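Local coordinates for Csm3 (Thermoplasma volcanium, PDB 6AE2), which is the RAMP-family Csm3 subunit of the type III-A CRISPR-Cas effector complex and, like its relatives, probably binds crRNA and acts as an RNA-cleaving endonuclease, at residues A[64-67]-A[68-71]; A[169-172]-A[173-176]; A[199-202]-A[203-207]. One frame throughout, in Å; residues are numbered along the deposited sequence.

Interaction 1 of 3, residues A[64-67]-A[68-71]; sequences KYLI and NNVE
Asn68 carries the chain back on itself directly after Ile67: the two fill the middle of a type II turn from Leu66 to Asn69. Its positive phi of 61° suits asparagine, which takes up left-handed backbone angles more readily than most residues. Asn69 repeats that conformation; its CB starts out away from the strand, yet OD1 lies 3.4 Å from CD2 of Leu66. The leucine reaches across because its CG stands anti to its backbone N (chi1 -163°), so that the isobutyl group and the Asn69 side chain cross at a slant. Its other methyl, CD1, lies 3.6 Å from O of Val70. Val70 N gives a 3.1 Å hydrogen bond to Ile67 O from above the carbonyl plane. Glu71 N approaches the same oxygen at 3.0 Å and almost straight (174°). Two residues facing Ile67 make this a classic beta bulge, and Glu71 O completes it by accepting from Ile67 N at 2.8 Å. The result is a bulged hairpin end between strands 62-67 and 71-78, the first of which is an outermost strand of the six-stranded sheet in this chain. There Ile67 packs on Leu75, while Tyr65 OH bonds to Leu132 N in strand 125-132.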
ATOM      1  N   LYS A  64       7.897  22.810   2.794  1.00 37.37           N
ATOM      2  CA  LYS A  64       8.449  23.280   4.058  1.00 37.55           C
ATOM      3  C   LYS A  64       7.436  23.136   5.188  1.00 35.71           C
ATOM      4  O   LYS A  64       6.281  23.557   5.065  1.00 36.43           O
ATOM      5  CB  LYS A  64       8.891  24.738   3.937  1.00 39.83           C
ATOM      6  CG  LYS A  64       9.297  25.358   5.265  1.00 45.94           C
ATOM      7  CD  LYS A  64       9.783  26.790   5.105  1.00 54.76           C
ATOM      8  CE  LYS A  64       9.829  27.507   6.451  1.00 58.49           C
ATOM      9  NZ  LYS A  64      10.482  28.846   6.360  1.00 55.97           N
ATOM     10  N   TYR A  65       7.874  22.530   6.290  1.00 36.03           N
ATOM     11  CA  TYR A  65       7.150  22.536   7.551  1.00 30.98           C
ATOM     12  C   TYR A  65       7.957  23.311   8.580  1.00 37.59           C
ATOM     13  O   TYR A  65       9.189  23.359   8.517  1.00 33.61           O
ATOM     14  CB  TYR A  65       6.904  21.122   8.097  1.00 27.54           C
ATOM     15  CG  TYR A  65       5.961  20.246   7.300  1.00 31.09           C
ATOM     16  CD1 TYR A  65       6.259  19.864   5.998  1.00 21.44           C
ATOM     17  CD2 TYR A  65       4.783  19.773   7.867  1.00 21.89           C
ATOM     18  CE1 TYR A  65       5.405  19.048   5.277  1.00 23.47           C
ATOM     19  CE2 TYR A  65       3.920  18.960   7.153  1.00 23.06           C
ATOM     20  CZ  TYR A  65       4.236  18.599   5.859  1.00 28.70           C
ATOM     21  OH  TYR A  65       3.382  17.787   5.146  1.00 34.71           O
ATOM     22  N   LEU A  66       7.256  23.911   9.536  1.00 42.19           N
ATOM     23  CA  LEU A  66       7.882  24.494  10.720  1.00 43.58           C
ATOM     24  C   LEU A  66       7.698  23.484  11.848  1.00 53.12           C
ATOM     25  O   LEU A  66       6.637  23.420  12.473  1.00 61.09           O
ATOM     26  CB  LEU A  66       7.271  25.851  11.054  1.00 41.60           C
ATOM     27  CG  LEU A  66       8.067  26.754  11.997  1.00 46.10           C
ATOM     28  CD1 LEU A  66       9.099  27.553  11.222  1.00 45.28           C
ATOM     29  CD2 LEU A  66       7.134  27.687  12.750  1.00 46.10           C
ATOM     30  N   ILE A  67       8.732  22.681  12.093  1.00 51.58           N
ATOM     31  CA  ILE A  67       8.652  21.559  13.020  1.00 46.84           C
ATOM     32  C   ILE A  67       8.871  22.061  14.440  1.00 49.45           C
ATOM     33  O   ILE A  67       9.824  22.801  14.710  1.00 49.21           O
ATOM     34  CB  ILE A  67       9.674  20.472  12.650  1.00 52.34           C
ATOM     35  CG1 ILE A  67       9.167  19.673  11.449  1.00 54.13           C
ATOM     36  CG2 ILE A  67       9.947  19.548  13.834  1.00 50.18           C
ATOM     37  CD1 ILE A  67       7.682  19.360  11.510  1.00 50.28           C
ATOM     38  N   ASN A  68       7.982  21.651  15.350  1.00 54.44           N
ATOM     39  CA  ASN A  68       7.979  22.079  16.749  1.00 49.85           C
ATOM     40  C   ASN A  68       7.793  23.587  16.882  1.00 47.72           C
ATOM     41  O   ASN A  68       8.077  24.156  17.940  1.00 51.23           O
ATOM     42  CB  ASN A  68       9.253  21.632  17.482  1.00 47.60           C
ATOM     43  CG  ASN A  68       9.112  21.688  19.000  1.00 52.84           C
ATOM     44  OD1 ASN A  68       8.001  21.716  19.530  1.00 50.28           O
ATOM     45  ND2 ASN A  68      10.242  21.722  19.702  1.00 30.54           N
ATOM     46  N   ASN A  69       7.311  24.240  15.819  1.00 42.14           N
ATOM     47  CA  ASN A  69       7.119  25.689  15.779  1.00 42.00           C
ATOM     48  C   ASN A  69       8.452  26.437  15.830  1.00 50.34           C
ATOM     49  O   ASN A  69       8.511  27.594  16.255  1.00 50.75           O
ATOM     50  CB  ASN A  69       6.181  26.155  16.905  1.00 45.39           C
ATOM     51  CG  ASN A  69       5.558  27.510  16.633  1.00 56.66           C
ATOM     52  OD1 ASN A  69       5.191  27.825  15.502  1.00 62.66           O
ATOM     53  ND2 ASN A  69       5.427  28.319  17.680  1.00 56.90           N
ATOM     54  N   VAL A  70       9.532  25.786  15.386  1.00 48.77           N
ATOM     55  CA  VAL A  70      10.872  26.368  15.418  1.00 47.95           C
ATOM     56  C   VAL A  70      11.561  26.168  14.078  1.00 48.55           C
ATOM     57  O   VAL A  70      11.941  27.130  13.401  1.00 51.11           O
ATOM     58  CB  VAL A  70      11.747  25.741  16.523  1.00 50.60           C
ATOM     59  CG1 VAL A  70      12.892  26.683  16.907  1.00 52.37           C
ATOM     60  CG2 VAL A  70      10.932  25.289  17.720  1.00 51.39           C
ATOM     61  N   GLU A  71      11.731  24.902  13.705  1.00 41.67           N
ATOM     62  CA  GLU A  71      12.743  24.479  12.751  1.00 45.04           C
ATOM     63  C   GLU A  71      12.138  24.266  11.373  1.00 46.95           C
ATOM     64  O   GLU A  71      11.283  23.383  11.205  1.00 42.82           O
ATOM     65  CB  GLU A  71      13.413  23.197  13.244  1.00 27.96           C
ATOM     66  CG  GLU A  71      14.777  22.922  12.639  1.00 48.95           C
ATOM     67  CD  GLU A  71      15.753  24.065  12.843  1.00 60.14           C
ATOM     68  OE1 GLU A  71      15.747  24.683  13.930  1.00 66.17           O
ATOM     69  OE2 GLU A  71      16.536  24.343  11.911  1.00 64.46           O
TER

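Interaction 2 of 3, residues A[169-172]-A[173-176]; sequences RVRR and GTKF
The carbonyl oxygen of Arg171 has CG2 of Thr174 lying against it across the turn. Gly173 N is also near, 3.4 Å from Arg171 O, but at a poor angle, and no hydrogen bond links 169-172 to 173-176. The shape comes from a type II turn, Arg171 to Thr174, with Arg172 and Gly173 at its middle. Glycine suits the third position because, at a phi of 104°, a CB atom would be driven against the carbonyl oxygen of Arg172. Thr174 follows as the hub of the side-chain packing. With CG2 anti to its carbonyl carbon and OG1 between the backbone N and that carbon (chi1 87°), its branches lean mainly to different neighbours, CG2 to Arg171 and OG1 to Val170. CG2 lies 3.6 Å from CG of Arg171, against the aliphatic root of a chain that crosses it obliquely. The valine and threonine side chains meet at about a right angle. Val170 CG1 also comes to the edge of the Phe176 ring, near the ring plane, 4.0 Å from CZ. Valine suits this buried strand end: it is compact and apolar, and its CG1 touches both Thr174 and Phe176. Arg172 NH1 bonds to Leu39 O, and its guanidinium makes a cation-pi contact with Phe131 of the second subunit. The turn leads from strand 166-170 of the small two-stranded sheet into strand 175-185 of the large one. Gly173 and Thr174 bond through their backbones to Val38 of strand 26-38, and Phe176 rests on Ala130 and Leu132 of strand 125-132.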
ATOM      1  N   ARG A 169      10.655   6.669   0.156  1.00 30.47           N
ATOM      2  CA  ARG A 169       9.285   6.321   0.508  1.00 27.69           C
ATOM      3  C   ARG A 169       8.949   6.909   1.870  1.00 28.97           C
ATOM      4  O   ARG A 169       9.825   7.096   2.719  1.00 27.91           O
ATOM      5  CB  ARG A 169       9.041   4.803   0.548  1.00 31.27           C
ATOM      6  CG  ARG A 169       9.701   4.002  -0.559  1.00 38.09           C
ATOM      7  CD  ARG A 169       9.877   2.557  -0.142  1.00 44.85           C
ATOM      8  NE  ARG A 169       8.661   1.778  -0.349  1.00 43.88           N
ATOM      9  CZ  ARG A 169       8.426   0.598   0.213  1.00 36.97           C
ATOM     10  NH1 ARG A 169       9.325   0.059   1.026  1.00 36.60           N
ATOM     11  NH2 ARG A 169       7.292  -0.039  -0.034  1.00 40.00           N
ATOM     12  N   VAL A 170       7.668   7.197   2.067  1.00 21.00           N
ATOM     13  CA  VAL A 170       7.156   7.617   3.365  1.00 21.72           C
ATOM     14  C   VAL A 170       6.832   6.356   4.152  1.00 22.29           C
ATOM     15  O   VAL A 170       5.989   5.556   3.733  1.00 20.96           O
ATOM     16  CB  VAL A 170       5.921   8.516   3.211  1.00 27.56           C
ATOM     17  CG1 VAL A 170       5.511   9.076   4.556  1.00 18.72           C
ATOM     18  CG2 VAL A 170       6.198   9.640   2.221  1.00 19.44           C
ATOM     19  N   ARG A 171       7.508   6.171   5.284  1.00 23.65           N
ATOM     20  CA  ARG A 171       7.441   4.905   5.993  1.00 23.44           C
ATOM     21  C   ARG A 171       6.020   4.622   6.475  1.00 28.68           C
ATOM     22  O   ARG A 171       5.193   5.521   6.639  1.00 29.41           O
ATOM     23  CB  ARG A 171       8.417   4.892   7.171  1.00 30.27           C
ATOM     24  CG  ARG A 171       7.973   5.687   8.389  1.00 43.07           C
ATOM     25  CD  ARG A 171       9.103   5.780   9.403  1.00 59.85           C
ATOM     26  NE  ARG A 171       8.858   6.791  10.428  1.00 70.26           N
ATOM     27  CZ  ARG A 171       9.630   6.973  11.497  1.00 72.21           C
ATOM     28  NH1 ARG A 171      10.701   6.212  11.682  1.00 73.48           N
ATOM     29  NH2 ARG A 171       9.332   7.916  12.379  1.00 71.62           N
ATOM     30  N   ARG A 172       5.740   3.337   6.674  1.00 32.81           N
ATOM     31  CA  ARG A 172       4.443   2.911   7.177  1.00 32.26           C
ATOM     32  C   ARG A 172       4.158   3.549   8.531  1.00 26.13           C
ATOM     33  O   ARG A 172       5.033   3.626   9.396  1.00 28.26           O
ATOM     34  CB  ARG A 172       4.418   1.385   7.280  1.00 32.42           C
ATOM     35  CG  ARG A 172       3.549   0.793   8.380  1.00 29.13           C
ATOM     36  CD  ARG A 172       3.946  -0.666   8.590  1.00 32.63           C
ATOM     37  NE  ARG A 172       3.023  -1.429   9.425  1.00 30.14           N
ATOM     38  CZ  ARG A 172       1.898  -1.977   8.978  1.00 34.30           C
ATOM     39  NH1 ARG A 172       1.555  -1.834   7.705  1.00 31.31           N
ATOM     40  NH2 ARG A 172       1.115  -2.666   9.798  1.00 39.04           N
ATOM     41  N   GLY A 173       2.931   4.028   8.709  1.00 30.07           N
ATOM     42  CA  GLY A 173       2.496   4.572   9.973  1.00 19.33           C
ATOM     43  C   GLY A 173       2.419   6.084  10.034  1.00 18.78           C
ATOM     44  O   GLY A 173       1.758   6.615  10.933  1.00 31.13           O
ATOM     45  N   THR A 174       3.083   6.793   9.126  1.00 18.51           N
ATOM     46  CA  THR A 174       2.937   8.240   9.104  1.00 31.59           C
ATOM     47  C   THR A 174       1.544   8.607   8.611  1.00 31.63           C
ATOM     48  O   THR A 174       0.956   7.919   7.770  1.00 23.21           O
ATOM     49  CB  THR A 174       3.990   8.899   8.213  1.00 38.09           C
ATOM     50  OG1 THR A 174       3.508   8.945   6.868  1.00 53.62           O
ATOM     51  CG2 THR A 174       5.301   8.135   8.268  1.00 35.06           C
ATOM     52  N   LYS A 175       1.013   9.696   9.149  1.00 30.69           N
ATOM     53  CA  LYS A 175      -0.366  10.083   8.903  1.00 23.88           C
ATOM     54  C   LYS A 175      -0.426  11.479   8.306  1.00 23.33           C
ATOM     55  O   LYS A 175       0.350  12.363   8.682  1.00 26.67           O
ATOM     56  CB  LYS A 175      -1.185  10.015  10.192  1.00 22.68           C
ATOM     57  CG  LYS A 175      -1.621   8.601  10.536  1.00 27.83           C
ATOM     58  CD  LYS A 175      -1.758   8.396  12.033  1.00 39.39           C
ATOM     59  CE  LYS A 175      -2.351   7.029  12.339  1.00 43.90           C
ATOM     60  NZ  LYS A 175      -2.963   6.981  13.695  1.00 50.00           N
ATOM     61  N   PHE A 176      -1.350  11.661   7.369  1.00 29.12           N
ATOM     62  CA  PHE A 176      -1.563  12.929   6.687  1.00 28.28           C
ATOM     63  C   PHE A 176      -2.979  13.414   6.961  1.00 29.03           C
ATOM     64  O   PHE A 176      -3.924  12.617   6.988  1.00 21.95           O
ATOM     65  CB  PHE A 176      -1.345  12.794   5.181  1.00 30.75           C
ATOM     66  CG  PHE A 176       0.070  12.462   4.801  1.00 29.26           C
ATOM     67  CD1 PHE A 176       0.977  13.464   4.486  1.00 24.03           C
ATOM     68  CD2 PHE A 176       0.494  11.144   4.765  1.00 22.42           C
ATOM     69  CE1 PHE A 176       2.281  13.153   4.135  1.00 16.53           C
ATOM     70  CE2 PHE A 176       1.792  10.827   4.415  1.00 23.07           C
ATOM     71  CZ  PHE A 176       2.687  11.832   4.101  1.00 22.24           C
TER

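Interaction 3 of 3, residues A[199-202]-A[203-207]; sequences TGIS and LLEDS
CG2 of Ile201 sits loosely over one face of the flat Glu205 carboxylate, 4.5 Å from OE1. OE1 is itself held by the backbone N of Ile222 in strand 220-230. The carboxylate gets there because CG of Glu205 stands anti to the carbonyl carbon (chi1 -51°), with the rest of the chain extended; CG consequently lies against the Ile201 carbonyl oxygen. The backbone beneath bonds in alpha-helical fashion through Leu203 and Leu204. Leu203 N bonds to Thr199 O at 2.8 Å (159°), and Leu204 N to Gly200 O at 3.1 Å. Glu205 N reaches Ile201 O at 3.2 Å and makes a weak bond to Ser202 O. Beyond it the pattern shortens to three-residue steps, weak for Asp206 N but sound from Ser207 N to Leu204 O at 2.9 Å. Leucines suit the C-terminal end of helix 190-205: Leu203 packs on Leu90 of helix 80-93, Leu204 on Ile222. The more polar Asp206 is partly exposed, and its OD2 bonds to OH of Tyr235 of the second subunit. The chemistry divides accordingly: apolar side chains seat the helix, carboxylates gather toward its end. Acids there would sit uneasily with the helix dipole, which the N-H of Ile222 and the hydroxyl of Tyr235 of the second subunit may partly offset. Lys221 beside Glu205, and Lys230 of the second subunit in a long, weak ion pair with Asp206, probably ease it too.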
ATOM      1  N   THR A 199     -17.095   4.590  -2.222  1.00 37.03           N
ATOM      2  CA  THR A 199     -16.622   3.393  -2.912  1.00 41.77           C
ATOM      3  C   THR A 199     -15.352   3.664  -3.706  1.00 40.83           C
ATOM      4  O   THR A 199     -14.543   2.750  -3.905  1.00 40.12           O
ATOM      5  CB  THR A 199     -17.706   2.826  -3.833  1.00 40.29           C
ATOM      6  OG1 THR A 199     -17.689   3.519  -5.085  1.00 41.48           O
ATOM      7  CG2 THR A 199     -19.077   2.947  -3.198  1.00 45.07           C
ATOM      8  N   GLY A 200     -15.159   4.900  -4.172  1.00 36.25           N
ATOM      9  CA  GLY A 200     -13.875   5.256  -4.750  1.00 31.69           C
ATOM     10  C   GLY A 200     -12.745   5.108  -3.750  1.00 29.91           C
ATOM     11  O   GLY A 200     -11.664   4.616  -4.084  1.00 26.51           O
ATOM     12  N   ILE A 201     -12.987   5.521  -2.503  1.00 30.72           N
ATOM     13  CA  ILE A 201     -12.007   5.318  -1.441  1.00 36.70           C
ATOM     14  C   ILE A 201     -11.805   3.830  -1.185  1.00 33.18           C
ATOM     15  O   ILE A 201     -10.678   3.372  -0.961  1.00 29.98           O
ATOM     16  CB  ILE A 201     -12.446   6.067  -0.168  1.00 33.84           C
ATOM     17  CG1 ILE A 201     -12.225   7.573  -0.332  1.00 28.20           C
ATOM     18  CG2 ILE A 201     -11.709   5.538   1.061  1.00 20.08           C
ATOM     19  CD1 ILE A 201     -12.773   8.399   0.812  1.00 23.07           C
ATOM     20  N   SER A 202     -12.889   3.049  -1.230  1.00 28.92           N
ATOM     21  CA  SER A 202     -12.772   1.603  -1.057  1.00 30.89           C
ATOM     22  C   SER A 202     -11.905   0.989  -2.149  1.00 39.12           C
ATOM     23  O   SER A 202     -11.059   0.128  -1.876  1.00 48.76           O
ATOM     24  CB  SER A 202     -14.160   0.965  -1.048  1.00 37.72           C
ATOM     25  OG  SER A 202     -14.711   0.958   0.257  1.00 42.12           O
ATOM     26  N   LEU A 203     -12.107   1.421  -3.398  1.00 36.43           N
ATOM     27  CA  LEU A 203     -11.288   0.932  -4.503  1.00 29.94           C
ATOM     28  C   LEU A 203      -9.812   1.229  -4.269  1.00 36.94           C
ATOM     29  O   LEU A 203      -8.949   0.388  -4.546  1.00 49.00           O
ATOM     30  CB  LEU A 203     -11.753   1.566  -5.813  1.00 34.41           C
ATOM     31  CG  LEU A 203     -13.069   1.073  -6.414  1.00 37.35           C
ATOM     32  CD1 LEU A 203     -13.309   1.729  -7.764  1.00 38.19           C
ATOM     33  CD2 LEU A 203     -13.070  -0.440  -6.544  1.00 34.50           C
ATOM     34  N   LEU A 204      -9.507   2.420  -3.748  1.00 36.89           N
ATOM     35  CA  LEU A 204      -8.116   2.831  -3.581  1.00 42.01           C
ATOM     36  C   LEU A 204      -7.390   1.976  -2.550  1.00 39.13           C
ATOM     37  O   LEU A 204      -6.185   1.734  -2.684  1.00 38.72           O
ATOM     38  CB  LEU A 204      -8.059   4.310  -3.193  1.00 34.86           C
ATOM     39  CG  LEU A 204      -6.711   4.881  -2.747  1.00 25.95           C
ATOM     40  CD1 LEU A 204      -5.674   4.748  -3.848  1.00 32.63           C
ATOM     41  CD2 LEU A 204      -6.860   6.333  -2.331  1.00 21.75           C
ATOM     42  N   GLU A 205      -8.098   1.506  -1.523  1.00 38.01           N
ATOM     43  CA  GLU A 205      -7.444   0.741  -0.468  1.00 40.24           C
ATOM     44  C   GLU A 205      -7.064  -0.663  -0.918  1.00 33.73           C
ATOM     45  O   GLU A 205      -6.144  -1.256  -0.344  1.00 28.14           O
ATOM     46  CB  GLU A 205      -8.336   0.692   0.770  1.00 43.12           C
ATOM     47  CG  GLU A 205      -8.820   2.069   1.197  1.00 55.94           C
ATOM     48  CD  GLU A 205      -9.309   2.107   2.629  1.00 62.76           C
ATOM     49  OE1 GLU A 205      -8.868   3.000   3.383  1.00 61.81           O
ATOM     50  OE2 GLU A 205     -10.134   1.246   2.998  1.00 69.00           O
ATOM     51  N   ASP A 206      -7.740  -1.207  -1.928  1.00 30.05           N
ATOM     52  CA  ASP A 206      -7.279  -2.413  -2.602  1.00 34.97           C
ATOM     53  C   ASP A 206      -6.357  -2.100  -3.772  1.00 29.30           C
ATOM     54  O   ASP A 206      -6.045  -2.999  -4.564  1.00 27.60           O
ATOM     55  CB  ASP A 206      -8.468  -3.248  -3.076  1.00 46.95           C
ATOM     56  CG  ASP A 206      -9.048  -4.106  -1.973  1.00 40.12           C
ATOM     57  OD1 ASP A 206      -8.439  -4.184  -0.884  1.00 35.02           O
ATOM     58  OD2 ASP A 206     -10.109  -4.718  -2.200  1.00 37.93           O
ATOM     59  N   SER A 207      -5.926  -0.845  -3.895  1.00 29.46           N
ATOM     60  CA  SER A 207      -4.928  -0.438  -4.872  1.00 25.25           C
ATOM     61  C   SER A 207      -3.823   0.327  -4.152  1.00 24.68           C
ATOM     62  O   SER A 207      -3.417  -0.057  -3.046  1.00 25.28           O
ATOM     63  CB  SER A 207      -5.558   0.416  -5.974  1.00 25.72           C
ATOM     64  OG  SER A 207      -4.714   0.477  -7.113  1.00 36.78           O
TER

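How the interactions relate
All three are local contacts, yet their settings differ. Interaction 1 is the most peripheral, about 22 Å from the chain centre to its own, with mostly exposed side chains; interaction 3 is buried; interaction 2 lies between them in burial. Interactions 1 and 2 both reach the six-stranded sheet, whereas 2 and 3 follow in sequence through strand 175-185 and helix 190-205 and both touch the second subunit. Interactions 1 and 3 lie on opposite sides of the chain centre, nearest atoms about 17 Å apart. Backbone hydrogen bonds make the hairpin end and the helix, but interaction 2, which has none across it, depends on side-chain packing and a glycine turn.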